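Side-chain contacts in ribonucleoside-diphosphate reductase subunit beta (Bacillus halodurans C-125, PDB 2RCC), which probably serves as the iron-binding small subunit of the enzyme that turns ribonucleoside diphosphates into the deoxyribonucleotides needed for DNA synthesis: residues A[186-191]-A[286-291]; A[192-197]-A[215-220]; A[252-257]-A[291-296]; A[256-261]-A[300-305]. One frame throughout, in Å; residues are numbered along the deposited sequence.

From the N terminus, residues 186-191 come first: they end helix 172-187 and lead into helix 191-202, and interaction 1 closes a loop of 94 residues back to helix 278-295. Nested inside it, interaction 2 ties helix 191-202 to helix 207-237 over 17 intervening residues. Interactions 3 and 4 start later, both from helix 244-268. Interaction 3 reaches the end of helix 278-295 and interaction 4 the loop beyond, and each crosses interaction 1 along the chain. Interaction 2 closes before either opens. R292 of interaction 3 hydrogen-bonds to G187 of interaction 1 beside the predicted iron site, while E261 of interaction 4 ties helix 244-268 to F190, just before helix 191-202.

Interaction 1 of 4, residues A[186-191]-A[286-291]; sequences EGLNFY and SFIANK
L188 and I288 make the apolar part of this contact, sliding past each other in opposite directions. One methyl of the leucine, CD1, lies against the I288 branch methyl CG2 at 3.7 Å, and its other methyl, CD2, comes within 4.4 Å of A289 CB. The leucine branch extends away from its backbone N (chi1 -179°), which carries both methyls to the helix although the CB itself is not aimed there. The polar backbone is also pressed close: G187 O stands 3.1 Å from I288 CG2, a tight methyl-carbonyl approach. R292 NE hydrogen-bonds to this oxygen, which also sits over the centre of one face of the Y191 ring, 3.6 Å above its plane. Hydrogen bonds then fix the bend. Y191 OH donates to E186 O at 2.7 Å, in the carbonyl plane and on a lone pair, while Q221 NE2 also bonds to this hydroxyl. Y191 N returns to L188 O at 3.0 Å, closing a type II beta turn, and F190 N meets E261 OE1. F190 takes the N-cap position of the next helix. The result is a short break between helices 172-187 and 191-202 whose contact with helix 278-295 is buried. It belongs to the ferritin-like helical bundle of the reductase small subunit, beside E186, a predicted iron ligand.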
loop_
_atom_site.group_PDB
_atom_site.type_symbol
_atom_site.label_atom_id
_atom_site.label_comp_id
_atom_site.label_asym_id
_atom_site.label_seq_id
_atom_site.Cartn_x
_atom_site.Cartn_y
_atom_site.Cartn_z
ATOM N N GLU A 186 9.183 -1.272 -14.610
ATOM C CA GLU A 186 10.034 -1.474 -13.393
ATOM C C GLU A 186 11.352 -2.163 -13.671
ATOM O O GLU A 186 12.274 -2.080 -12.878
ATOM C CB GLU A 186 9.309 -2.414 -12.452
ATOM C CG GLU A 186 7.940 -1.951 -12.035
ATOM C CD GLU A 186 7.819 -1.375 -10.634
ATOM O OE1 GLU A 186 8.827 -1.038 -9.985
ATOM O OE2 GLU A 186 6.647 -1.299 -10.173
ATOM N N GLY A 187 11.425 -2.910 -14.773
ATOM C CA GLY A 187 12.598 -3.719 -15.066
ATOM C C GLY A 187 13.467 -3.311 -16.224
ATOM O O GLY A 187 14.474 -3.958 -16.466
ATOM N N LEU A 188 13.129 -2.229 -16.907
ATOM C CA LEU A 188 13.897 -1.807 -18.095
ATOM C C LEU A 188 13.893 -0.293 -18.311
ATOM O O LEU A 188 14.972 0.274 -18.490
ATOM C CB LEU A 188 13.386 -2.554 -19.329
ATOM C CG LEU A 188 14.037 -2.314 -20.714
ATOM C CD1 LEU A 188 15.510 -2.569 -20.725
ATOM C CD2 LEU A 188 13.374 -3.241 -21.737
ATOM N N ASN A 189 12.716 0.353 -18.286
ATOM C CA ASN A 189 12.600 1.816 -18.430
ATOM C C ASN A 189 13.450 2.551 -17.440
ATOM O O ASN A 189 13.479 2.189 -16.290
ATOM C CB ASN A 189 11.154 2.311 -18.279
ATOM C CG ASN A 189 10.318 1.965 -19.471
ATOM O OD1 ASN A 189 10.734 1.150 -20.295
ATOM N ND2 ASN A 189 9.154 2.568 -19.586
ATOM N N PHE A 190 14.171 3.551 -17.930
ATOM C CA PHE A 190 15.112 4.353 -17.151
ATOM C C PHE A 190 16.319 3.619 -16.575
ATOM O O PHE A 190 17.095 4.249 -15.904
ATOM C CB PHE A 190 14.404 5.200 -16.072
ATOM C CG PHE A 190 13.350 6.081 -16.630
ATOM C CD1 PHE A 190 13.675 7.055 -17.565
ATOM C CD2 PHE A 190 12.019 5.927 -16.254
ATOM C CE1 PHE A 190 12.696 7.848 -18.132
ATOM C CE2 PHE A 190 11.046 6.720 -16.800
ATOM C CZ PHE A 190 11.369 7.679 -17.742
ATOM N N TYR A 191 16.560 2.362 -16.936
ATOM C CA TYR A 191 17.772 1.685 -16.483
ATOM C C TYR A 191 19.024 2.369 -17.022
ATOM O O TYR A 191 20.021 2.305 -16.336
ATOM C CB TYR A 191 17.738 0.167 -16.739
ATOM C CG TYR A 191 16.967 -0.571 -15.632
ATOM C CD1 TYR A 191 15.710 -0.132 -15.196
ATOM C CD2 TYR A 191 17.494 -1.714 -15.026
ATOM C CE1 TYR A 191 15.004 -0.812 -14.168
ATOM C CE2 TYR A 191 16.796 -2.386 -13.995
ATOM C CZ TYR A 191 15.555 -1.937 -13.579
ATOM O OH TYR A 191 14.862 -2.617 -12.566
ATOM N N SER A 286 19.976 -4.186 -24.213
ATOM C CA SER A 286 19.585 -5.475 -24.853
ATOM C C SER A 286 19.679 -6.642 -23.877
ATOM O O SER A 286 18.785 -7.515 -23.818
ATOM C CB SER A 286 20.441 -5.798 -26.081
ATOM O OG SER A 286 20.221 -4.852 -27.105
ATOM N N PHE A 287 20.782 -6.660 -23.139
ATOM C CA PHE A 287 21.022 -7.636 -22.073
ATOM C C PHE A 287 19.884 -7.618 -21.023
ATOM O O PHE A 287 19.421 -8.681 -20.581
ATOM C CB PHE A 287 22.373 -7.315 -21.423
ATOM C CG PHE A 287 22.747 -8.216 -20.293
ATOM C CD1 PHE A 287 23.336 -9.446 -20.547
ATOM C CD2 PHE A 287 22.549 -7.827 -18.973
ATOM C CE1 PHE A 287 23.712 -10.277 -19.511
ATOM C CE2 PHE A 287 22.924 -8.667 -17.928
ATOM C CZ PHE A 287 23.513 -9.891 -18.210
ATOM N N ILE A 288 19.433 -6.431 -20.612
ATOM C CA ILE A 288 18.305 -6.324 -19.659
ATOM C C ILE A 288 17.033 -6.868 -20.283
ATOM O O ILE A 288 16.301 -7.602 -19.610
ATOM C CB ILE A 288 18.035 -4.876 -19.149
ATOM C CG1 ILE A 288 19.257 -4.287 -18.421
ATOM C CG2 ILE A 288 16.848 -4.848 -18.194
ATOM C CD1 ILE A 288 19.851 -5.201 -17.392
ATOM N N ALA A 289 16.775 -6.540 -21.553
ATOM C CA ALA A 289 15.601 -7.074 -22.254
ATOM C C ALA A 289 15.639 -8.626 -22.224
ATOM O O ALA A 289 14.622 -9.252 -21.947
ATOM C CB ALA A 289 15.513 -6.553 -23.707
ATOM N N ASN A 290 16.823 -9.210 -22.464
ATOM C CA ASN A 290 17.022 -10.667 -22.434
ATOM C C ASN A 290 16.771 -11.236 -21.058
ATOM O O ASN A 290 16.161 -12.296 -20.953
ATOM C CB ASN A 290 18.440 -11.126 -22.869
ATOM C CG ASN A 290 18.725 -10.954 -24.333
ATOM O OD1 ASN A 290 17.823 -10.836 -25.176
ATOM N ND2 ASN A 290 20.014 -10.981 -24.658
ATOM N N LYS A 291 17.262 -10.560 -20.014
ATOM C CA LYS A 291 17.055 -11.018 -18.638
ATOM C C LYS A 291 15.560 -11.103 -18.284
ATOM O O LYS A 291 15.118 -12.090 -17.691
ATOM C CB LYS A 291 17.798 -10.098 -17.660
ATOM C CG LYS A 291 17.671 -10.469 -16.186
ATOM C CD LYS A 291 18.343 -9.433 -15.293
#

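Interaction 2 of 4, residues A[192-197]-A[215-220]; sequences SGFAFF and YINRDE
The F194 ring and the E220 carboxylate come from opposite directions with their planes 72° apart, OE1 reaching the ring obliquely. Its nearest ring atom is F194 CE2, 3.3 Å from E220 OE1, while F194 CZ stands 3.9 Å from the same oxygen. The N217 side chain packs more loosely near the same ring, about one helical turn away. Within helix 191-202, off the contact, F196 CD2 lies 3.9 Å above one face of the F197 ring, offset toward the rim. F194 CG points away from the carbonyl carbon (chi1 -58°), which turns the ring toward helix 207-237; E220 answers with a chain extended beyond CG (chi2 -173°). Y191 and Y126 touch the same phenylalanine. With the ring cut back to an alanine methyl, the space between Y126 and E220 would probably be left unfilled and E220 OE1 would lose its packing on CE2, with Y191 still beside it. On the far side of helix 207-237, R218 NH1 forms a salt bridge of 3.0 Å with D219 OD1, and D219 OD2 hydrogen-bonds to both H122 and W53, consistent with the Trp-Asp-His chain of radical transfer in this family. F194 and I216, both touching Y126, thus line the apolar pocket round the predicted radical tyrosine, next to E220, a predicted iron ligand.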
loop_
_atom_site.group_PDB
_atom_site.type_symbol
_atom_site.label_atom_id
_atom_site.label_comp_id
_atom_site.label_asym_id
_atom_site.label_seq_id
_atom_site.Cartn_x
_atom_site.Cartn_y
_atom_site.Cartn_z
ATOM N N SER A 192 18.982 3.021 -18.211
ATOM C CA SER A 192 20.105 3.848 -18.712
ATOM C C SER A 192 20.383 4.999 -17.784
ATOM O O SER A 192 21.536 5.366 -17.536
ATOM C CB SER A 192 19.796 4.502 -20.060
ATOM O OG SER A 192 19.521 3.549 -21.042
ATOM N N GLY A 193 19.295 5.610 -17.304
ATOM C CA GLY A 193 19.365 6.740 -16.415
ATOM C C GLY A 193 19.900 6.353 -15.065
ATOM O O GLY A 193 20.716 7.055 -14.527
ATOM N N PHE A 194 19.464 5.212 -14.527
ATOM C CA PHE A 194 20.045 4.732 -13.265
ATOM C C PHE A 194 21.532 4.482 -13.416
ATOM O O PHE A 194 22.313 4.870 -12.558
ATOM C CB PHE A 194 19.355 3.486 -12.748
ATOM C CG PHE A 194 17.842 3.646 -12.517
ATOM C CD1 PHE A 194 17.283 4.849 -12.049
ATOM C CD2 PHE A 194 16.999 2.579 -12.744
ATOM C CE1 PHE A 194 15.923 4.982 -11.831
ATOM C CE2 PHE A 194 15.600 2.709 -12.528
ATOM C CZ PHE A 194 15.072 3.906 -12.071
ATOM N N ALA A 195 21.930 3.880 -14.527
ATOM C CA ALA A 195 23.355 3.669 -14.825
ATOM C C ALA A 195 24.162 4.961 -14.809
ATOM O O ALA A 195 25.326 4.950 -14.380
ATOM C CB ALA A 195 23.524 2.941 -16.176
ATOM N N PHE A 196 23.568 6.056 -15.296
ATOM C CA PHE A 196 24.196 7.393 -15.261
ATOM C C PHE A 196 24.584 7.754 -13.813
ATOM O O PHE A 196 25.688 8.197 -13.553
ATOM C CB PHE A 196 23.300 8.465 -15.921
ATOM C CG PHE A 196 23.744 9.885 -15.646
ATOM C CD1 PHE A 196 24.645 10.512 -16.478
ATOM C CD2 PHE A 196 23.253 10.594 -14.569
ATOM C CE1 PHE A 196 25.044 11.809 -16.234
ATOM C CE2 PHE A 196 23.691 11.890 -14.293
ATOM C CZ PHE A 196 24.567 12.488 -15.125
ATOM N N PHE A 197 23.661 7.546 -12.876
ATOM C CA PHE A 197 23.919 7.839 -11.495
ATOM C C PHE A 197 25.020 6.935 -10.931
ATOM O O PHE A 197 25.919 7.415 -10.225
ATOM C CB PHE A 197 22.627 7.781 -10.671
ATOM C CG PHE A 197 21.621 8.808 -11.087
ATOM C CD1 PHE A 197 21.892 10.151 -10.939
ATOM C CD2 PHE A 197 20.430 8.442 -11.656
ATOM C CE1 PHE A 197 20.978 11.101 -11.333
ATOM C CE2 PHE A 197 19.515 9.397 -12.046
ATOM C CZ PHE A 197 19.802 10.714 -11.885
ATOM N N TYR A 215 18.628 1.905 -3.746
ATOM C CA TYR A 215 17.487 1.447 -2.928
ATOM C C TYR A 215 16.223 1.332 -3.774
ATOM O O TYR A 215 15.501 0.329 -3.649
ATOM C CB TYR A 215 17.238 2.332 -1.746
ATOM C CG TYR A 215 18.354 2.377 -0.697
ATOM C CD1 TYR A 215 19.371 1.421 -0.638
ATOM C CD2 TYR A 215 18.325 3.346 0.286
ATOM C CE1 TYR A 215 20.354 1.487 0.362
ATOM C CE2 TYR A 215 19.274 3.398 1.274
ATOM C CZ TYR A 215 20.282 2.468 1.305
ATOM O OH TYR A 215 21.233 2.523 2.305
ATOM N N ILE A 216 15.971 2.336 -4.610
ATOM C CA ILE A 216 14.834 2.294 -5.542
ATOM C C ILE A 216 14.927 1.079 -6.484
ATOM O O ILE A 216 13.962 0.312 -6.633
ATOM C CB ILE A 216 14.708 3.579 -6.390
ATOM C CG1 ILE A 216 14.334 4.787 -5.517
ATOM C CG2 ILE A 216 13.671 3.381 -7.566
ATOM C CD1 ILE A 216 14.513 6.194 -6.151
ATOM N N ASN A 217 16.105 0.898 -7.074
ATOM C CA ASN A 217 16.369 -0.174 -8.036
ATOM C C ASN A 217 16.220 -1.568 -7.352
ATOM O O ASN A 217 15.714 -2.497 -7.977
ATOM C CB ASN A 217 17.762 0.067 -8.666
ATOM C CG ASN A 217 17.947 -0.526 -10.069
ATOM O OD1 ASN A 217 17.023 -0.985 -10.738
ATOM N ND2 ASN A 217 19.188 -0.440 -10.540
ATOM N N ARG A 218 16.634 -1.696 -6.080
ATOM C CA ARG A 218 16.474 -2.922 -5.282
ATOM C C ARG A 218 14.966 -3.242 -5.085
ATOM O O ARG A 218 14.522 -4.383 -5.242
ATOM C CB ARG A 218 17.155 -2.796 -3.911
ATOM C CG ARG A 218 16.738 -3.870 -2.865
ATOM C CD ARG A 218 17.538 -3.904 -1.544
ATOM N NE ARG A 218 17.452 -2.908 -0.431
ATOM C CZ ARG A 218 16.608 -1.876 -0.196
ATOM N NH1 ARG A 218 15.566 -1.488 -0.979
ATOM N NH2 ARG A 218 16.850 -1.175 0.920
ATOM N N ASP A 219 14.196 -2.229 -4.711
ATOM C CA ASP A 219 12.738 -2.390 -4.603
ATOM C C ASP A 219 12.159 -2.836 -5.948
ATOM O O ASP A 219 11.297 -3.706 -6.009
ATOM C CB ASP A 219 12.059 -1.076 -4.255
ATOM C CG ASP A 219 12.330 -0.598 -2.845
ATOM O OD1 ASP A 219 12.721 -1.368 -1.974
ATOM O OD2 ASP A 219 12.053 0.584 -2.601
ATOM N N GLU A 220 12.612 -2.214 -7.028
ATOM C CA GLU A 220 12.105 -2.601 -8.346
ATOM C C GLU A 220 12.365 -4.058 -8.660
ATOM O O GLU A 220 11.524 -4.681 -9.229
ATOM C CB GLU A 220 12.675 -1.750 -9.441
ATOM C CG GLU A 220 12.202 -0.313 -9.427
ATOM C CD GLU A 220 12.702 0.417 -10.667
ATOM O OE1 GLU A 220 13.920 0.330 -10.954
ATOM O OE2 GLU A 220 11.868 1.081 -11.324
#

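Interaction 3 of 4, residues A[252-257]-A[291-296]; sequences TTLMKA and KRAVQL
L254 and A293 meet where helices 244-268 and 278-295, consecutive members of the ferritin-like bundle, pack near the end of the second helix. The closest contact is methyl to methyl: L254 CD1 lies 3.6 Å from A293 CB and also 3.8 Å from A293 CA, pressing on the base of the alanine. Its other methyl, CD2, reaches R292 CB at 4.1 Å, the two side chains crossing at about a right angle. I184 of helix 172-187 also packs on L254, which thus sits between two other helices, while P301 covers A293 from the loop that follows. Only the root of R292 takes part in this apolar patch. A bend at its second torsion (chi2 -38°) leads the rest of the chain away from helix 244-268 to a polar set. R292 NH1 donates to Q295 OE1 at 3.0 Å, a nearly straight bond (164°) that lies in the guanidinium plane and uses a lone pair of the amide oxygen. R292 NE bonds to G187 O, and NH2 to Q221 OE1. Three acceptors on three nitrogens fix the buried group's rotation. The R292 side chain stands about 7 Å, between nearest side-chain atoms, from those of E186 and E220. Helix-helix packing by one leucine thus adjoins a second-shell arginine network bordering the predicted diiron site.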
loop_
_atom_site.group_PDB
_atom_site.type_symbol
_atom_site.label_atom_id
_atom_site.label_comp_id
_atom_site.label_asym_id
_atom_site.label_seq_id
_atom_site.Cartn_x
_atom_site.Cartn_y
_atom_site.Cartn_z
ATOM N N THR A 252 8.298 -9.055 -29.022
ATOM C CA THR A 252 8.031 -7.791 -29.690
ATOM C C THR A 252 7.956 -6.585 -28.747
ATOM O O THR A 252 8.564 -5.526 -29.015
ATOM C CB THR A 252 6.711 -7.914 -30.476
ATOM O OG1 THR A 252 6.908 -8.850 -31.529
ATOM C CG2 THR A 252 6.309 -6.577 -31.091
ATOM N N THR A 253 7.235 -6.754 -27.640
ATOM C CA THR A 253 7.058 -5.688 -26.657
ATOM C C THR A 253 8.384 -5.340 -25.968
ATOM O O THR A 253 8.697 -4.157 -25.826
ATOM C CB THR A 253 5.932 -6.043 -25.664
ATOM O OG1 THR A 253 4.764 -6.366 -26.428
ATOM C CG2 THR A 253 5.637 -4.871 -24.724
ATOM N N LEU A 254 9.156 -6.358 -25.562
ATOM C CA LEU A 254 10.500 -6.125 -25.012
ATOM C C LEU A 254 11.444 -5.445 -26.003
ATOM O O LEU A 254 12.184 -4.551 -25.620
ATOM C CB LEU A 254 11.137 -7.429 -24.528
ATOM C CG LEU A 254 10.544 -8.024 -23.244
ATOM C CD1 LEU A 254 11.086 -9.426 -23.043
ATOM C CD2 LEU A 254 10.796 -7.142 -22.037
HETATM N N MSE A 255 11.399 -5.841 -27.276
HETATM C CA MSE A 255 12.249 -5.199 -28.295
HETATM C C MSE A 255 11.870 -3.749 -28.545
HETATM O O MSE A 255 12.749 -2.904 -28.688
HETATM C CB MSE A 255 12.207 -5.957 -29.624
HETATM C CG MSE A 255 12.814 -7.346 -29.566
HETATM SE SE MSE A 255 12.578 -8.405 -31.185
HETATM C CE MSE A 255 11.003 -7.674 -32.030
ATOM N N LYS A 256 10.573 -3.455 -28.603
ATOM C CA LYS A 256 10.098 -2.068 -28.784
ATOM C C LYS A 256 10.493 -1.213 -27.599
ATOM O O LYS A 256 10.930 -0.062 -27.765
ATOM C CB LYS A 256 8.576 -2.039 -28.975
ATOM C CG LYS A 256 8.002 -0.670 -29.316
ATOM N N ALA A 257 10.332 -1.787 -26.398
ATOM C CA ALA A 257 10.714 -1.144 -25.176
ATOM C C ALA A 257 12.250 -0.889 -25.093
ATOM O O ALA A 257 12.664 0.182 -24.687
ATOM C CB ALA A 257 10.224 -1.971 -24.001
ATOM N N LYS A 291 17.262 -10.560 -20.014
ATOM C CA LYS A 291 17.055 -11.018 -18.638
ATOM C C LYS A 291 15.560 -11.103 -18.284
ATOM O O LYS A 291 15.118 -12.090 -17.691
ATOM C CB LYS A 291 17.798 -10.098 -17.660
ATOM C CG LYS A 291 17.671 -10.469 -16.186
ATOM C CD LYS A 291 18.343 -9.433 -15.293
ATOM N N ARG A 292 14.806 -10.062 -18.621
ATOM C CA ARG A 292 13.360 -10.037 -18.387
ATOM C C ARG A 292 12.639 -11.121 -19.148
ATOM O O ARG A 292 11.699 -11.708 -18.620
ATOM C CB ARG A 292 12.732 -8.685 -18.732
ATOM C CG ARG A 292 13.324 -7.459 -17.941
ATOM C CD ARG A 292 13.668 -7.790 -16.444
ATOM N NE ARG A 292 14.300 -6.672 -15.766
ATOM C CZ ARG A 292 14.858 -6.700 -14.555
ATOM N NH1 ARG A 292 14.987 -7.797 -13.845
ATOM N NH2 ARG A 292 15.372 -5.599 -14.082
ATOM N N ALA A 293 13.040 -11.354 -20.391
ATOM C CA ALA A 293 12.446 -12.413 -21.183
ATOM C C ALA A 293 12.638 -13.768 -20.480
ATOM O O ALA A 293 11.689 -14.537 -20.365
ATOM C CB ALA A 293 13.054 -12.411 -22.588
ATOM N N VAL A 294 13.853 -14.024 -19.991
ATOM C CA VAL A 294 14.187 -15.241 -19.254
ATOM C C VAL A 294 13.380 -15.341 -17.977
ATOM O O VAL A 294 12.830 -16.408 -17.697
ATOM C CB VAL A 294 15.691 -15.333 -18.951
ATOM C CG1 VAL A 294 15.997 -16.536 -18.063
ATOM C CG2 VAL A 294 16.477 -15.449 -20.260
ATOM N N GLN A 295 13.272 -14.247 -17.224
ATOM C CA GLN A 295 12.452 -14.200 -15.994
ATOM C C GLN A 295 10.976 -14.489 -16.238
ATOM O O GLN A 295 10.298 -14.989 -15.346
ATOM C CB GLN A 295 12.610 -12.859 -15.280
ATOM C CG GLN A 295 13.980 -12.711 -14.636
ATOM C CD GLN A 295 14.256 -11.299 -14.141
ATOM O OE1 GLN A 295 13.603 -10.328 -14.565
ATOM N NE2 GLN A 295 15.250 -11.168 -13.269
ATOM N N LEU A 296 10.478 -14.162 -17.427
ATOM C CA LEU A 296 9.110 -14.503 -17.839
ATOM C C LEU A 296 8.953 -15.952 -18.411
ATOM O O LEU A 296 7.846 -16.361 -18.771
ATOM C CB LEU A 296 8.630 -13.481 -18.874
ATOM C CG LEU A 296 8.400 -12.051 -18.375
ATOM C CD1 LEU A 296 8.360 -11.008 -19.516
ATOM C CD2 LEU A 296 7.139 -11.997 -17.590
#

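Interaction 4 of 4, residues A[256-261]-A[300-305]; sequences KAADLE and KPYPEI
A258 on helix 244-268 and Y302 face each other with their backbones well separated: the nearest CA atoms, those of A258 and P301, are 10.0 Å apart, and Y302 opens a type I beta turn closed by I305 N to Y302 O at 2.8 Å. Here the loop after helix 278-295 folds back over the outer side of the ferritin-like bundle, away from the iron site, and the Y302 side chain spans most of the distance. Its hydroxyl end does the touching. A258 CB lies 3.7 Å from Y302 OH and 4.2 Å from Y302 CE2, meeting the ring obliquely. Y302 CG stands opposite its own carbonyl carbon (chi1 -51°), which sends the ring from the loop to the helix. One face of that ring is covered by its neighbour P301, whose CB stands 4.0 Å above the plane, offset toward the rim; selenomethionine M255 packs against both residues. N290 of helix 278-295 hydrogen-bonds through ND2 to Y302 O, holding the start of the turn. D259 crosses the tyrosine with its carboxylate plane 49° from the ring. Direct approach is loose, D259 OD1 being 4.1 Å from Y302 OH, so a water joins them instead. This water lies in the ring plane at its edge, 2.5 Å from Y302 OH, and donates a hydrogen bond of 3.1 Å to D259 OD1.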
loop_
_atom_site.group_PDB
_atom_site.type_symbol
_atom_site.label_atom_id
_atom_site.label_comp_id
_atom_site.label_asym_id
_atom_site.label_seq_id
_atom_site.Cartn_x
_atom_site.Cartn_y
_atom_site.Cartn_z
ATOM N N LYS A 256 10.573 -3.455 -28.603
ATOM C CA LYS A 256 10.098 -2.068 -28.784
ATOM C C LYS A 256 10.493 -1.213 -27.599
ATOM O O LYS A 256 10.930 -0.062 -27.765
ATOM C CB LYS A 256 8.576 -2.039 -28.975
ATOM C CG LYS A 256 8.002 -0.670 -29.316
ATOM N N ALA A 257 10.332 -1.787 -26.398
ATOM C CA ALA A 257 10.714 -1.144 -25.176
ATOM C C ALA A 257 12.250 -0.889 -25.093
ATOM O O ALA A 257 12.664 0.182 -24.687
ATOM C CB ALA A 257 10.224 -1.971 -24.001
ATOM N N ALA A 258 13.056 -1.876 -25.458
ATOM C CA ALA A 258 14.523 -1.742 -25.544
ATOM C C ALA A 258 14.919 -0.621 -26.525
ATOM O O ALA A 258 15.784 0.181 -26.225
ATOM C CB ALA A 258 15.150 -3.051 -25.978
ATOM N N ASP A 259 14.288 -0.584 -27.695
ATOM C CA ASP A 259 14.515 0.474 -28.676
ATOM C C ASP A 259 14.159 1.861 -28.133
ATOM O O ASP A 259 14.907 2.812 -28.350
ATOM C CB ASP A 259 13.707 0.230 -29.965
ATOM C CG ASP A 259 14.216 -0.940 -30.789
ATOM O OD1 ASP A 259 15.337 -1.410 -30.549
ATOM O OD2 ASP A 259 13.466 -1.402 -31.693
ATOM N N LEU A 260 13.026 1.977 -27.428
ATOM C CA LEU A 260 12.613 3.251 -26.830
ATOM C C LEU A 260 13.599 3.698 -25.766
ATOM O O LEU A 260 13.910 4.871 -25.690
ATOM C CB LEU A 260 11.194 3.185 -26.232
ATOM C CG LEU A 260 10.056 3.224 -27.262
ATOM C CD1 LEU A 260 8.715 2.797 -26.649
ATOM C CD2 LEU A 260 9.950 4.606 -27.884
ATOM N N GLU A 261 14.092 2.765 -24.961
ATOM C CA GLU A 261 15.100 3.097 -23.936
ATOM C C GLU A 261 16.371 3.623 -24.592
ATOM O O GLU A 261 16.893 4.638 -24.163
ATOM C CB GLU A 261 15.371 1.880 -23.045
ATOM C CG GLU A 261 16.361 2.106 -21.893
ATOM C CD GLU A 261 15.932 3.138 -20.868
ATOM O OE1 GLU A 261 14.757 3.524 -20.788
ATOM O OE2 GLU A 261 16.795 3.578 -20.104
ATOM N N LYS A 300 14.905 -15.313 -25.418
ATOM C CA LYS A 300 15.645 -14.051 -25.469
ATOM C C LYS A 300 15.440 -13.331 -26.798
ATOM O O LYS A 300 15.695 -13.933 -27.827
ATOM C CB LYS A 300 17.147 -14.312 -25.309
ATOM C CG LYS A 300 17.546 -14.818 -23.961
ATOM C CD LYS A 300 19.037 -14.971 -23.871
ATOM C CE LYS A 300 19.470 -15.385 -22.469
ATOM N NZ LYS A 300 20.925 -15.664 -22.368
ATOM N N PRO A 301 14.976 -12.056 -26.798
ATOM C CA PRO A 301 14.887 -11.365 -28.103
ATOM C C PRO A 301 16.237 -11.140 -28.811
ATOM O O PRO A 301 16.267 -11.068 -30.043
ATOM C CB PRO A 301 14.233 -10.018 -27.756
ATOM C CG PRO A 301 14.294 -9.881 -26.265
ATOM C CD PRO A 301 14.479 -11.228 -25.681
ATOM N N TYR A 302 17.338 -11.065 -28.053
ATOM C CA TYR A 302 18.679 -10.808 -28.580
ATOM C C TYR A 302 19.618 -11.937 -28.160
ATOM O O TYR A 302 20.584 -11.703 -27.428
ATOM C CB TYR A 302 19.207 -9.446 -28.082
ATOM C CG TYR A 302 18.245 -8.307 -28.318
ATOM C CD1 TYR A 302 18.009 -7.836 -29.602
ATOM C CD2 TYR A 302 17.555 -7.709 -27.254
ATOM C CE1 TYR A 302 17.109 -6.799 -29.829
ATOM C CE2 TYR A 302 16.650 -6.661 -27.471
ATOM C CZ TYR A 302 16.444 -6.212 -28.763
ATOM O OH TYR A 302 15.570 -5.191 -29.007
ATOM N N PRO A 303 19.409 -13.156 -28.714
ATOM C CA PRO A 303 20.237 -14.305 -28.313
ATOM C C PRO A 303 21.727 -14.088 -28.486
ATOM O O PRO A 303 22.486 -14.657 -27.724
ATOM C CB PRO A 303 19.733 -15.455 -29.192
ATOM C CG PRO A 303 19.044 -14.804 -30.321
ATOM C CD PRO A 303 18.468 -13.522 -29.784
ATOM N N GLU A 304 22.142 -13.264 -29.451
ATOM C CA GLU A 304 23.554 -12.933 -29.618
ATOM C C GLU A 304 24.155 -12.221 -28.404
ATOM O O GLU A 304 25.336 -12.379 -28.147
ATOM C CB GLU A 304 23.815 -12.119 -30.902
ATOM C CG GLU A 304 23.429 -10.606 -30.921
ATOM C CD GLU A 304 21.933 -10.321 -31.044
ATOM O OE1 GLU A 304 21.105 -11.230 -30.866
ATOM O OE2 GLU A 304 21.588 -9.157 -31.335
ATOM N N ILE A 305 23.356 -11.451 -27.657
ATOM C CA ILE A 305 23.868 -10.737 -26.476
ATOM C C ILE A 305 23.802 -11.675 -25.266
ATOM O O ILE A 305 22.746 -11.815 -24.634
ATOM C CB ILE A 305 23.106 -9.391 -26.181
ATOM C CG1 ILE A 305 22.993 -8.517 -27.440
ATOM C CG2 ILE A 305 23.793 -8.626 -25.031
ATOM C CD1 ILE A 305 24.304 -8.182 -28.100
HETATM O O HOH W 1 15.113 -4.373 -31.354
#